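Local atomic coordinates of regulator of polyketide synthase expression (Bifidobacterium adolescentis, PDB entry 3ONQ), a protein that probably regulates transcription of polyketide synthase genes, binding DNA through a C-terminal helix-turn-helix domain of the PucR type. Residues 32-45 against 133-145. Sequence-based numbering, arbitrary orientation. Where two conformers were deposited one is given.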
ATOM      1  N   LEU B  32     -13.462  -7.510  -4.395  1.00 27.55           N
ATOM      2  CA  LEU B  32     -12.869  -7.882  -3.125  1.00 23.53           C
ATOM      3  C   LEU B  32     -12.103  -9.191  -3.264  1.00 25.28           C
ATOM      4  O   LEU B  32     -10.983  -9.319  -2.775  1.00 22.82           O
ATOM      5  CB  LEU B  32     -13.946  -7.999  -2.044  1.00 25.68           C
ATOM      6  CG  LEU B  32     -14.682  -6.703  -1.691  1.00 28.70           C
ATOM      7  CD1 LEU B  32     -15.895  -6.985  -0.826  1.00 22.05           C
ATOM      8  CD2 LEU B  32     -13.734  -5.709  -1.015  1.00 28.25           C
ATOM      9  N   LEU B  33     -12.711 -10.166  -3.933  1.00 25.71           N
ATOM     10  CA  LEU B  33     -12.084 -11.475  -4.082  1.00 26.97           C
ATOM     11  C   LEU B  33     -10.794 -11.373  -4.903  1.00 30.22           C
ATOM     12  O   LEU B  33      -9.875 -12.177  -4.724  1.00 27.23           O
ATOM     13  CB  LEU B  33     -13.058 -12.468  -4.728  1.00 24.57           C
ATOM     14  CG  LEU B  33     -12.825 -13.949  -4.455  1.00 30.55           C
ATOM     15  CD1 LEU B  33     -12.634 -14.176  -2.964  1.00 26.15           C
ATOM     16  CD2 LEU B  33     -13.998 -14.770  -4.982  1.00 32.10           C
ATOM     17  N   THR B  34     -10.723 -10.383  -5.795  1.00 29.81           N
ATOM     18  CA  THR B  34      -9.537 -10.203  -6.640  1.00 28.85           C
ATOM     19  C   THR B  34      -8.554  -9.163  -6.089  1.00 28.74           C
ATOM     20  O   THR B  34      -7.699  -8.661  -6.813  1.00 28.63           O
ATOM     21  CB  THR B  34      -9.897  -9.894  -8.132  1.00 37.20           C
ATOM     22  OG1 THR B  34     -10.606  -8.654  -8.230  1.00 32.91           O
ATOM     23  CG2 THR B  34     -10.746 -11.014  -8.732  1.00 34.96           C
ATOM     24  N   ASN B  35      -8.676  -8.869  -4.796  1.00 27.25           N
ATOM     25  CA  ASN B  35      -7.750  -7.975  -4.090  1.00 23.98           C
ATOM     26  C   ASN B  35      -7.795  -6.503  -4.508  1.00 33.63           C
ATOM     27  O   ASN B  35      -6.801  -5.787  -4.385  1.00 36.27           O
ATOM     28  CB  ASN B  35      -6.305  -8.485  -4.175  1.00 34.92           C
ATOM     29  CG  ASN B  35      -5.380  -7.782  -3.190  1.00 40.82           C
ATOM     30  OD1 ASN B  35      -5.776  -7.459  -2.074  1.00 40.34           O
ATOM     31  ND2 ASN B  35      -4.149  -7.526  -3.611  1.00 48.75           N
HETATM   32  N   MSE B  36      -8.945  -6.048  -4.993  0.51 32.98           N
HETATM   33  CA  MSE B  36      -9.103  -4.641  -5.351  0.51 31.19           C
HETATM   34  C   MSE B  36      -9.719  -3.893  -4.165  0.51 31.18           C
HETATM   35  O   MSE B  36     -10.844  -4.183  -3.759  0.51 30.99           O
HETATM   36  CB  MSE B  36      -9.960  -4.504  -6.616  0.51 28.66           C
HETATM   37  CG  MSE B  36      -9.345  -5.161  -7.865  0.51 26.01           C
HETATM   38 SE   MSE B  36     -10.648  -5.486  -9.309  0.51 56.36          SE
HETATM   39  CE  MSE B  36     -11.128  -3.641  -9.722  0.51 82.51           C
ATOM     40  N   THR B  37      -8.900  -3.063  -3.508  1.00 27.44           N
ATOM     41  CA  THR B  37      -9.300  -2.388  -2.280  1.00 30.67           C
ATOM     42  C   THR B  37      -9.295  -0.857  -2.352  1.00 35.32           C
ATOM     43  O   THR B  37      -9.313  -0.179  -1.340  1.00 32.88           O
ATOM     44  CB  THR B  37      -8.464  -2.865  -1.102  1.00 29.92           C
ATOM     45  OG1 THR B  37      -7.095  -2.559  -1.345  1.00 36.29           O
ATOM     46  CG2 THR B  37      -8.615  -4.352  -0.948  1.00 28.68           C
ATOM     47  N   ASP B  38      -9.280  -0.329  -3.561  1.00 38.75           N
ATOM     48  CA  ASP B  38      -9.178   1.102  -3.781  1.00 46.37           C
ATOM     49  C   ASP B  38     -10.496   1.836  -3.571  1.00 46.52           C
ATOM     50  O   ASP B  38     -11.505   1.244  -3.229  1.00 41.59           O
ATOM     51  CB  ASP B  38      -8.599   1.396  -5.160  1.00 44.02           C
ATOM     52  CG  ASP B  38      -9.514   0.983  -6.270  1.00 49.11           C
ATOM     53  OD1 ASP B  38      -9.218  -0.014  -6.938  1.00 44.09           O
ATOM     54  OD2 ASP B  38     -10.535   1.655  -6.477  1.00 49.54           O
ATOM     55  N   ASP B  39     -10.462   3.143  -3.770  1.00 50.79           N
ATOM     56  CA  ASP B  39     -11.597   4.012  -3.488  1.00 49.67           C
ATOM     57  C   ASP B  39     -12.856   3.647  -4.260  1.00 32.56           C
ATOM     58  O   ASP B  39     -13.952   3.842  -3.766  1.00 36.63           O
ATOM     59  CB  ASP B  39     -11.217   5.474  -3.709  1.00 61.20           C
ATOM     60  CG  ASP B  39     -10.447   6.051  -2.544  1.00 72.95           C
ATOM     61  OD1 ASP B  39     -10.635   5.580  -1.406  1.00 72.44           O
ATOM     62  OD2 ASP B  39      -9.650   6.976  -2.762  1.00 79.99           O
ATOM     63  N   ARG B  40     -12.710   3.137  -5.471  1.00 25.63           N
ATOM     64  CA  ARG B  40     -13.872   2.727  -6.239  1.00 30.55           C
ATOM     65  C   ARG B  40     -14.640   1.618  -5.512  1.00 32.22           C
ATOM     66  O   ARG B  40     -15.857   1.603  -5.498  1.00 29.96           O
ATOM     67  CB  ARG B  40     -13.457   2.250  -7.626  1.00 33.54           C
ATOM     68  CG  ARG B  40     -12.768   3.292  -8.468  1.00 37.47           C
ATOM     69  CD  ARG B  40     -12.127   2.682  -9.690  1.00 38.46           C
ATOM     70  NE  ARG B  40     -11.053   1.764  -9.341  1.00 39.08           N
ATOM     71  CZ  ARG B  40     -10.547   0.858 -10.163  1.00 48.21           C
ATOM     72  NH1 ARG B  40     -11.005   0.742 -11.394  1.00 45.44           N
ATOM     73  NH2 ARG B  40      -9.576   0.068  -9.752  1.00 56.50           N
ATOM     74  N   VAL B  41     -13.907   0.692  -4.910  1.00 32.63           N
ATOM     75  CA  VAL B  41     -14.495  -0.417  -4.164  1.00 28.01           C
ATOM     76  C   VAL B  41     -15.108   0.103  -2.880  1.00 26.25           C
ATOM     77  O   VAL B  41     -16.171  -0.336  -2.459  1.00 28.89           O
ATOM     78  CB  VAL B  41     -13.437  -1.504  -3.867  1.00 34.50           C
ATOM     79  CG1 VAL B  41     -14.045  -2.648  -3.091  1.00 28.39           C
ATOM     80  CG2 VAL B  41     -12.823  -1.995  -5.154  1.00 36.55           C
ATOM     81  N   VAL B  42     -14.441   1.066  -2.254  1.00 37.14           N
ATOM     82  CA  VAL B  42     -15.040   1.750  -1.121  1.00 31.69           C
ATOM     83  C   VAL B  42     -16.379   2.374  -1.526  1.00 35.51           C
ATOM     84  O   VAL B  42     -17.370   2.266  -0.795  1.00 31.14           O
ATOM     85  CB  VAL B  42     -14.114   2.841  -0.569  1.00 38.55           C
ATOM     86  CG1 VAL B  42     -14.809   3.598   0.564  1.00 39.53           C
ATOM     87  CG2 VAL B  42     -12.795   2.235  -0.104  1.00 37.64           C
ATOM     88  N   SER B  43     -16.414   3.014  -2.698  1.00 28.98           N
ATOM     89  CA  SER B  43     -17.657   3.606  -3.194  1.00 34.28           C
ATOM     90  C   SER B  43     -18.744   2.550  -3.436  1.00 33.88           C
ATOM     91  O   SER B  43     -19.909   2.750  -3.085  1.00 34.80           O
ATOM     92  CB  SER B  43     -17.421   4.437  -4.472  1.00 32.02           C
ATOM     93  OG  SER B  43     -16.683   5.622  -4.198  1.00 38.25           O
ATOM     94  N   LEU B  44     -18.373   1.428  -4.040  1.00 33.03           N
ATOM     95  CA  LEU B  44     -19.354   0.369  -4.253  1.00 31.51           C
ATOM     96  C   LEU B  44     -19.923  -0.118  -2.924  1.00 28.50           C
ATOM     97  O   LEU B  44     -21.129  -0.310  -2.784  1.00 27.39           O
ATOM     98  CB  LEU B  44     -18.742  -0.800  -5.015  1.00 27.03           C
ATOM     99  CG  LEU B  44     -18.350  -0.522  -6.465  1.00 28.24           C
ATOM    100  CD1 LEU B  44     -17.788  -1.784  -7.075  1.00 35.22           C
ATOM    101  CD2 LEU B  44     -19.537  -0.037  -7.262  1.00 29.15           C
HETATM  102  N   MSE B  45     -19.053  -0.330  -1.943  1.00 29.29           N
HETATM  103  CA  MSE B  45     -19.521  -0.788  -0.636  1.00 33.79           C
HETATM  104  C   MSE B  45     -20.367   0.315   0.022  1.00 35.10           C
HETATM  105  O   MSE B  45     -21.387   0.040   0.655  1.00 32.70           O
HETATM  106  CB  MSE B  45     -18.345  -1.189   0.252  1.00 23.53           C
HETATM  107  CG  MSE B  45     -17.582  -2.405  -0.278  1.00 37.75           C
HETATM  108 SE   MSE B  45     -18.653  -4.030  -0.137  0.79 35.03          SE
HETATM  109  CE  MSE B  45     -18.107  -4.486   1.685  1.00 32.16           C
ATOM    110  N   VAL B 133     -12.827  -2.014   4.010  1.00 28.57           N
ATOM    111  CA  VAL B 133     -12.805  -2.662   2.707  1.00 33.30           C
ATOM    112  C   VAL B 133     -11.597  -3.589   2.535  1.00 29.03           C
ATOM    113  O   VAL B 133     -11.733  -4.691   2.020  1.00 29.70           O
ATOM    114  CB  VAL B 133     -12.887  -1.619   1.579  1.00 32.85           C
ATOM    115  CG1 VAL B 133     -12.545  -2.245   0.260  1.00 31.70           C
ATOM    116  CG2 VAL B 133     -14.291  -1.027   1.531  1.00 29.98           C
ATOM    117  N   ALA B 134     -10.425  -3.159   2.986  1.00 29.24           N
ATOM    118  CA  ALA B 134      -9.239  -4.016   2.920  1.00 31.34           C
ATOM    119  C   ALA B 134      -9.432  -5.300   3.742  1.00 31.19           C
ATOM    120  O   ALA B 134      -9.008  -6.375   3.329  1.00 28.68           O
ATOM    121  CB  ALA B 134      -7.996  -3.259   3.389  1.00 32.61           C
ATOM    122  N   GLY B 135     -10.071  -5.184   4.903  1.00 27.64           N
ATOM    123  CA  GLY B 135     -10.356  -6.348   5.729  1.00 27.86           C
ATOM    124  C   GLY B 135     -11.358  -7.269   5.058  1.00 28.61           C
ATOM    125  O   GLY B 135     -11.205  -8.486   5.068  1.00 31.36           O
ATOM    126  N   ALA B 136     -12.391  -6.676   4.470  1.00 27.59           N
ATOM    127  CA  ALA B 136     -13.368  -7.423   3.694  1.00 24.80           C
ATOM    128  C   ALA B 136     -12.673  -8.254   2.618  1.00 26.01           C
ATOM    129  O   ALA B 136     -12.951  -9.447   2.461  1.00 24.35           O
ATOM    130  CB  ALA B 136     -14.386  -6.465   3.066  1.00 21.46           C
ATOM    131  N   SER B 137     -11.758  -7.633   1.879  1.00 23.03           N
ATOM    132  CA  SER B 137     -11.033  -8.359   0.828  1.00 20.25           C
ATOM    133  C   SER B 137     -10.193  -9.482   1.445  1.00 23.87           C
ATOM    134  O   SER B 137     -10.155 -10.599   0.934  1.00 22.69           O
ATOM    135  CB  SER B 137     -10.129  -7.411   0.043  1.00 26.09           C
ATOM    136  OG  SER B 137      -9.412  -8.111  -0.965  1.00 26.01           O
ATOM    137  N   HIS B 138      -9.525  -9.169   2.549  1.00 18.13           N
ATOM    138  CA  HIS B 138      -8.764 -10.154   3.306  1.00 23.97           C
ATOM    139  C   HIS B 138      -9.638 -11.336   3.763  1.00 22.66           C
ATOM    140  O   HIS B 138      -9.269 -12.498   3.585  1.00 27.09           O
ATOM    141  CB  HIS B 138      -8.111  -9.481   4.526  1.00 26.43           C
ATOM    142  CG  HIS B 138      -7.116 -10.345   5.230  1.00 32.68           C
ATOM    143  ND1 HIS B 138      -6.270  -9.872   6.211  1.00 28.00           N
ATOM    144  CD2 HIS B 138      -6.824 -11.667   5.094  1.00 30.28           C
ATOM    145  CE1 HIS B 138      -5.500 -10.853   6.642  1.00 27.92           C
ATOM    146  NE2 HIS B 138      -5.818 -11.954   5.980  1.00 24.48           N
ATOM    147  N   ALA B 139     -10.785 -11.036   4.365  1.00 23.46           N
ATOM    148  CA  ALA B 139     -11.693 -12.072   4.860  1.00 23.04           C
ATOM    149  C   ALA B 139     -12.160 -12.990   3.736  1.00 26.13           C
ATOM    150  O   ALA B 139     -12.159 -14.215   3.867  1.00 24.33           O
ATOM    151  CB  ALA B 139     -12.908 -11.436   5.575  1.00 19.70           C
ATOM    152  N   LEU B 140     -12.575 -12.404   2.624  1.00 21.46           N
ATOM    153  CA  LEU B 140     -13.024 -13.214   1.500  1.00 25.12           C
ATOM    154  C   LEU B 140     -11.897 -14.066   0.891  1.00 24.80           C
ATOM    155  O   LEU B 140     -12.108 -15.218   0.527  1.00 22.68           O
ATOM    156  CB  LEU B 140     -13.690 -12.343   0.440  1.00 25.06           C
ATOM    157  CG  LEU B 140     -15.083 -11.852   0.857  1.00 22.65           C
ATOM    158  CD1 LEU B 140     -15.614 -10.756  -0.085  1.00 18.26           C
ATOM    159  CD2 LEU B 140     -16.038 -13.025   0.880  1.00 19.39           C
ATOM    160  N   ARG B 141     -10.705 -13.502   0.775  1.00 20.33           N
ATOM    161  CA  ARG B 141      -9.612 -14.245   0.179  1.00 18.57           C
ATOM    162  C   ARG B 141      -9.091 -15.367   1.096  1.00 22.27           C
ATOM    163  O   ARG B 141      -8.874 -16.484   0.641  1.00 23.41           O
ATOM    164  CB  ARG B 141      -8.498 -13.306  -0.282  1.00 20.84           C
ATOM    165  CG  ARG B 141      -8.877 -12.543  -1.555  1.00 26.81           C
ATOM    166  CD  ARG B 141      -7.783 -11.592  -2.019  1.00 27.32           C
ATOM    167  NE  ARG B 141      -6.522 -12.258  -2.340  1.00 21.66           N
ATOM    168  CZ  ARG B 141      -6.215 -12.746  -3.541  1.00 26.76           C
ATOM    169  NH1 ARG B 141      -7.085 -12.657  -4.538  1.00 33.32           N
ATOM    170  NH2 ARG B 141      -5.037 -13.323  -3.749  1.00 22.16           N
ATOM    171  N   GLU B 142      -8.915 -15.095   2.384  1.00 21.12           N
ATOM    172  CA  GLU B 142      -8.462 -16.168   3.269  1.00 24.47           C
ATOM    173  C   GLU B 142      -9.498 -17.282   3.300  1.00 23.85           C
ATOM    174  O   GLU B 142      -9.151 -18.464   3.449  1.00 25.71           O
ATOM    175  CB  GLU B 142      -8.137 -15.663   4.681  1.00 19.59           C
ATOM    176  CG  GLU B 142      -9.330 -15.127   5.480  1.00 18.24           C
ATOM    177  CD  GLU B 142      -8.878 -14.277   6.670  1.00 24.99           C
ATOM    178  OE1 GLU B 142      -7.785 -14.532   7.215  1.00 26.63           O
ATOM    179  OE2 GLU B 142      -9.605 -13.339   7.052  1.00 26.64           O
ATOM    180  N   THR B 143     -10.766 -16.911   3.140  1.00 21.12           N
ATOM    181  CA  THR B 143     -11.843 -17.898   3.095  1.00 22.68           C
ATOM    182  C   THR B 143     -11.742 -18.724   1.808  1.00 25.27           C
ATOM    183  O   THR B 143     -11.755 -19.956   1.845  1.00 26.60           O
ATOM    184  CB  THR B 143     -13.227 -17.245   3.216  1.00 19.42           C
ATOM    185  OG1 THR B 143     -13.354 -16.639   4.509  1.00 22.13           O
ATOM    186  CG2 THR B 143     -14.331 -18.285   3.051  1.00 19.58           C
HETATM  187  N   MSE B 144     -11.623 -18.043   0.676  1.00 26.02           N
HETATM  188  CA  MSE B 144     -11.418 -18.727  -0.600  1.00 21.82           C
HETATM  189  C   MSE B 144     -10.226 -19.702  -0.561  1.00 24.88           C
HETATM  190  O   MSE B 144     -10.361 -20.871  -0.906  1.00 19.56           O
HETATM  191  CB  MSE B 144     -11.208 -17.727  -1.731  1.00 15.71           C
HETATM  192  CG  MSE B 144     -10.679 -18.381  -3.045  1.00 23.16           C
HETATM  193 SE   MSE B 144     -10.326 -17.002  -4.380  0.70 33.54          SE
HETATM  194  CE  MSE B 144      -8.669 -16.302  -3.617  1.00 25.74           C
ATOM    195  N   PHE B 145      -9.056 -19.211  -0.175  1.00 20.02           N
ATOM    196  CA  PHE B 145      -7.866 -20.063  -0.139  1.00 25.29           C
ATOM    197  C   PHE B 145      -7.973 -21.229   0.859  1.00 25.34           C
ATOM    198  O   PHE B 145      -7.473 -22.322   0.585  1.00 24.08           O
ATOM    199  CB  PHE B 145      -6.614 -19.245   0.162  1.00 23.54           C
ATOM    200  CG  PHE B 145      -6.055 -18.507  -1.030  1.00 25.53           C
ATOM    201  CD1 PHE B 145      -5.495 -19.199  -2.090  1.00 23.67           C
ATOM    202  CD2 PHE B 145      -6.035 -17.118  -1.054  1.00 25.29           C
ATOM    203  CE1 PHE B 145      -4.947 -18.527  -3.179  1.00 23.23           C
ATOM    204  CE2 PHE B 145      -5.501 -16.438  -2.127  1.00 27.03           C
ATOM    205  CZ  PHE B 145      -4.956 -17.136  -3.195  1.00 28.19           C
TER
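Ser137 and Arg141, one turn apart on helix 132-149, bind the last two carbonyls of helix 21-33. Ser137 OG donates to Leu32 O over 2.7 Å, in the carbonyl plane and on a lone pair; with OG anti to the backbone N (chi1 179°), the hydroxyl is held against a carbonyl that also accepts from Asn35 N. Arg141 bends at chi3 (61°) to bring NH1 within 2.8 Å of Leu33 O, which lies near the guanidinium plane, while NH2 hydrogen-bonds to a glycerol, probably from the crystallisation liquor. Asn35 CB covers one face of that guanidinium. With an alanine at this position, Leu33 O would probably lose its side-chain donor and a gap would open beside Asn35 CB. Both bonds fall on a Schellman motif, in which Asn35, at positive phi, is the C-prime residue and Met36 N returns to Cys31 O; the chain then turns into helix 39-48, N-capped by Asp38. Helix 132-149, which follows strand 124-131 of the mixed sheet, packs against the end of helix 21-33 and the start of helix 39-48; the axes of residues 39-45 and 133-145 lie at 88° to each other. Leu32 is a knob among Val133, Ala136, Ser137 and Leu140, its CB 3.8 Å from Leu140 CD1, and Leu98 of strand 94-100 also touches it. Farther along, Leu33 CD1 reaches Met144 SE (selenomethionine) at 3.9 Å. Toward the other end, Thr37 CG2 rests 3.6 Å from Ser137 CB. Val133 is the reciprocal knob, fitting among Leu32, Val41, Val42 and Met45: its CG1 meets Val41 CG1 at 3.7 Å, and its CG2 lies against Val42 CG2 and Met45 CG.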